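Long-range contact in SxtG (Microseira wollei, PDB 6U1R), which is an amidinotransferase of the saxitoxin biosynthetic pathway, probably passing an amidino group from donor to acceptor through a covalent enzyme-bound intermediate: residues R108-V113 with W161-L166. Numbering follows the deposited sequence.
Sequences RRVKPV and WAYRDL
V110 pushes its CG2 methyl against A162 and Y163, just ahead of R164. The methyl sits over one face of the Y163 ring, 4.1 Å from the ring centroid and 17° off the normal, shifted toward the CD2-CE2 rim: a CH-pi contact. The same CG2 lies 3.7 Å from A162 CB; it is anti to the V110 backbone N, with CG1 between N and the carbonyl carbon (chi1 74°), and so points toward these two residues. On its other flank A162 meets V113, both of whose methyls face it from the side away from V110: CG1 touches A162 CA at 3.9 Å, while CG2 reaches A162 CB at 4.0 Å. No direct hydrogen bond joins the segments; instead one water donates to K111 O at 2.9 Å and to A162 O at 2.8 Å, bridging two backbone carbonyls. At the strand end, L166 CD2 rests over the centre of the R108 guanidinium, 3.5 Å from CZ. The arginine, bent at chi2 and chi3, folds back over this methyl. Salt bridges from R108 NH2 to E169 and from NH1 to E39 fix the plane of the guanidinium, tying the next turn of the helix to strand 37-42. I41 of that strand also touches Y163 and L166, and F139 meets the Y163 ring edge-to-face. The contact thus packs the N-terminal end of helix 164-172 against the exit of strand 106-109, as in the alpha/beta-propeller fold of amidinotransferases; the C368 side chain, predicted to carry the amidino-cysteine intermediate, is about 10 Å from that of Y163.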
ATOM      1  N   ARG A 108      10.100  17.846 -12.705  1.00 17.21           N
ATOM      2  CA  ARG A 108      10.714  16.525 -12.649  1.00 18.79           C
ATOM      3  C   ARG A 108      10.059  15.654 -13.715  1.00 19.25           C
ATOM      4  O   ARG A 108       8.865  15.342 -13.622  1.00 17.88           O
ATOM      5  CB  ARG A 108      10.559  15.896 -11.262  1.00 19.74           C
ATOM      6  CG  ARG A 108      10.866  16.788 -10.083  1.00 18.86           C
ATOM      7  CD  ARG A 108      12.284  17.369 -10.106  1.00 21.52           C
ATOM      8  NE  ARG A 108      13.330  16.354  -9.936  1.00 19.94           N
ATOM      9  CZ  ARG A 108      13.750  15.878  -8.770  1.00 21.31           C
ATOM     10  NH1 ARG A 108      13.226  16.294  -7.626  1.00 21.21           N
ATOM     11  NH2 ARG A 108      14.697  14.951  -8.749  1.00 21.31           N
ATOM     12  N   ARG A 109      10.839  15.253 -14.723  1.00 20.72           N
ATOM     13  CA  ARG A 109      10.335  14.449 -15.832  1.00 21.86           C
ATOM     14  C   ARG A 109      10.459  12.979 -15.470  1.00 24.93           C
ATOM     15  O   ARG A 109      11.570  12.480 -15.276  1.00 25.77           O
ATOM     16  CB  ARG A 109      11.115  14.713 -17.120  1.00 24.01           C
ATOM     17  CG  ARG A 109      10.905  16.055 -17.757  1.00 23.66           C
ATOM     18  CD  ARG A 109      11.932  16.236 -18.882  1.00 25.70           C
ATOM     19  NE  ARG A 109      11.835  17.519 -19.582  1.00 22.92           N
ATOM     20  CZ  ARG A 109      11.333  17.686 -20.803  1.00 23.77           C
ATOM     21  NH1 ARG A 109      10.835  16.661 -21.498  1.00 28.12           N
ATOM     22  NH2 ARG A 109      11.330  18.895 -21.343  1.00 24.67           N
ATOM     23  N   VAL A 110       9.328  12.281 -15.378  1.00 23.63           N
ATOM     24  CA  VAL A 110       9.391  10.853 -15.107  1.00 25.50           C
ATOM     25  C   VAL A 110       9.945  10.148 -16.339  1.00 30.51           C
ATOM     26  O   VAL A 110       9.622  10.504 -17.485  1.00 25.18           O
ATOM     27  CB  VAL A 110       8.012  10.296 -14.708  1.00 24.86           C
ATOM     28  CG1 VAL A 110       7.116  10.189 -15.900  1.00 22.05           C
ATOM     29  CG2 VAL A 110       8.164   8.940 -14.055  1.00 23.08           C
ATOM     30  N   LYS A 111      10.843   9.157 -16.100  1.00 31.42           N
ATOM     31  CA  LYS A 111      11.434   8.338 -17.155  1.00 35.25           C
ATOM     32  C   LYS A 111      10.563   7.117 -17.424  1.00 33.44           C
ATOM     33  O   LYS A 111      10.102   6.468 -16.478  1.00 30.21           O
ATOM     34  CB  LYS A 111      12.828   7.855 -16.762  1.00 38.32           C
ATOM     35  CG  LYS A 111      13.767   8.937 -16.254  1.00 43.22           C
ATOM     36  CD  LYS A 111      14.958   8.325 -15.499  1.00 44.92           C
ATOM     37  CE  LYS A 111      16.137   9.275 -15.455  1.00 42.30           C
ATOM     38  NZ  LYS A 111      15.724  10.715 -15.337  1.00 36.07           N
ATOM     39  N   PRO A 112      10.346   6.765 -18.693  1.00 34.59           N
ATOM     40  CA  PRO A 112       9.572   5.558 -18.997  1.00 32.52           C
ATOM     41  C   PRO A 112      10.233   4.305 -18.441  1.00 31.11           C
ATOM     42  O   PRO A 112      11.431   4.261 -18.156  1.00 31.19           O
ATOM     43  CB  PRO A 112       9.534   5.533 -20.532  1.00 35.01           C
ATOM     44  CG  PRO A 112      10.732   6.349 -20.953  1.00 31.62           C
ATOM     45  CD  PRO A 112      10.827   7.428 -19.921  1.00 36.15           C
ATOM     46  N   VAL A 113       9.407   3.286 -18.253  1.00 27.72           N
ATOM     47  CA  VAL A 113       9.842   1.955 -17.856  1.00 26.67           C
ATOM     48  C   VAL A 113       9.184   0.985 -18.833  1.00 24.95           C
ATOM     49  O   VAL A 113       8.604   1.417 -19.835  1.00 24.38           O
ATOM     50  CB  VAL A 113       9.474   1.678 -16.387  1.00 25.24           C
ATOM     51  CG1 VAL A 113      10.267   2.595 -15.456  1.00 25.17           C
ATOM     52  CG2 VAL A 113       7.982   1.906 -16.151  1.00 24.78           C
ATOM     53  N   TRP A 161       5.782   2.348 -10.472  1.00 14.18           N
ATOM     54  CA  TRP A 161       7.194   1.984 -10.583  1.00 15.43           C
ATOM     55  C   TRP A 161       8.026   3.082 -11.243  1.00 16.53           C
ATOM     56  O   TRP A 161       9.155   3.356 -10.809  1.00 16.46           O
ATOM     57  CB  TRP A 161       7.317   0.665 -11.343  1.00 15.04           C
ATOM     58  CG  TRP A 161       7.140  -0.538 -10.443  1.00 16.09           C
ATOM     59  CD1 TRP A 161       6.532  -0.575  -9.201  1.00 15.67           C
ATOM     60  CD2 TRP A 161       7.609  -1.863 -10.695  1.00 17.31           C
ATOM     61  NE1 TRP A 161       6.600  -1.848  -8.684  1.00 17.07           N
ATOM     62  CE2 TRP A 161       7.256  -2.655  -9.578  1.00 17.51           C
ATOM     63  CE3 TRP A 161       8.301  -2.456 -11.755  1.00 19.21           C
ATOM     64  CZ2 TRP A 161       7.570  -4.010  -9.498  1.00 18.16           C
ATOM     65  CZ3 TRP A 161       8.613  -3.802 -11.676  1.00 20.36           C
ATOM     66  CH2 TRP A 161       8.249  -4.564 -10.554  1.00 18.05           C
ATOM     67  N   ALA A 162       7.496   3.739 -12.274  1.00 15.99           N
ATOM     68  CA  ALA A 162       8.294   4.769 -12.949  1.00 17.32           C
ATOM     69  C   ALA A 162       8.653   5.924 -12.024  1.00 19.53           C
ATOM     70  O   ALA A 162       9.638   6.636 -12.289  1.00 21.09           O
ATOM     71  CB  ALA A 162       7.555   5.307 -14.173  1.00 20.93           C
ATOM     72  N   TYR A 163       7.915   6.092 -10.928  1.00 16.10           N
ATOM     73  CA  TYR A 163       8.081   7.194  -9.993  1.00 14.63           C
ATOM     74  C   TYR A 163       8.921   6.862  -8.764  1.00 15.26           C
ATOM     75  O   TYR A 163       9.126   7.739  -7.927  1.00 15.73           O
ATOM     76  CB  TYR A 163       6.709   7.669  -9.519  1.00 14.41           C
ATOM     77  CG  TYR A 163       5.772   8.041 -10.641  1.00 14.85           C
ATOM     78  CD1 TYR A 163       5.004   7.081 -11.279  1.00 14.50           C
ATOM     79  CD2 TYR A 163       5.650   9.362 -11.060  1.00 15.47           C
ATOM     80  CE1 TYR A 163       4.154   7.412 -12.309  1.00 15.11           C
ATOM     81  CE2 TYR A 163       4.801   9.701 -12.067  1.00 16.38           C
ATOM     82  CZ  TYR A 163       4.055   8.725 -12.698  1.00 15.98           C
ATOM     83  OH  TYR A 163       3.217   9.087 -13.703  1.00 16.47           O
ATOM     84  N   ARG A 164       9.371   5.619  -8.601  1.00 14.28           N
ATOM     85  CA  ARG A 164       9.971   5.238  -7.326  1.00 15.49           C
ATOM     86  C   ARG A 164      11.319   5.921  -7.081  1.00 16.75           C
ATOM     87  O   ARG A 164      11.676   6.167  -5.921  1.00 15.58           O
ATOM     88  CB  ARG A 164      10.109   3.715  -7.250  1.00 15.68           C
ATOM     89  CG  ARG A 164       8.795   2.998  -6.880  1.00 17.13           C
ATOM     90  CD  ARG A 164       8.208   3.468  -5.525  1.00 19.08           C
ATOM     91  NE  ARG A 164       6.865   2.915  -5.247  1.00 17.11           N
ATOM     92  CZ  ARG A 164       6.673   1.654  -4.892  1.00 17.03           C
ATOM     93  NH1 ARG A 164       7.711   0.841  -4.808  1.00 16.34           N
ATOM     94  NH2 ARG A 164       5.467   1.199  -4.628  1.00 17.05           N
ATOM     95  N   ASP A 165      12.084   6.231  -8.126  1.00 17.99           N
ATOM     96  CA  ASP A 165      13.294   7.028  -7.924  1.00 17.11           C
ATOM     97  C   ASP A 165      12.964   8.355  -7.244  1.00 17.79           C
ATOM     98  O   ASP A 165      13.645   8.771  -6.298  1.00 17.54           O
ATOM     99  CB  ASP A 165      13.992   7.297  -9.259  1.00 21.91           C
ATOM    100  CG  ASP A 165      14.726   6.091  -9.804  1.00 28.02           C
ATOM    101  OD1 ASP A 165      15.129   5.217  -9.013  1.00 29.80           O
ATOM    102  OD2 ASP A 165      14.918   6.033 -11.036  1.00 31.53           O
ATOM    103  N   LEU A 166      11.941   9.050  -7.748  1.00 17.64           N
ATOM    104  CA  LEU A 166      11.544  10.326  -7.170  1.00 17.13           C
ATOM    105  C   LEU A 166      10.999  10.150  -5.755  1.00 17.77           C
ATOM    106  O   LEU A 166      11.342  10.919  -4.847  1.00 15.51           O
ATOM    107  CB  LEU A 166      10.505  10.991  -8.079  1.00 17.64           C
ATOM    108  CG  LEU A 166      11.083  11.654  -9.332  1.00 18.02           C
ATOM    109  CD1 LEU A 166       9.984  11.897 -10.351  1.00 19.93           C
ATOM    110  CD2 LEU A 166      11.821  12.959  -8.971  1.00 22.30           C
TER
HETATM  111  O   HOH W   1      11.780   6.249 -14.063  1.00 34.16           O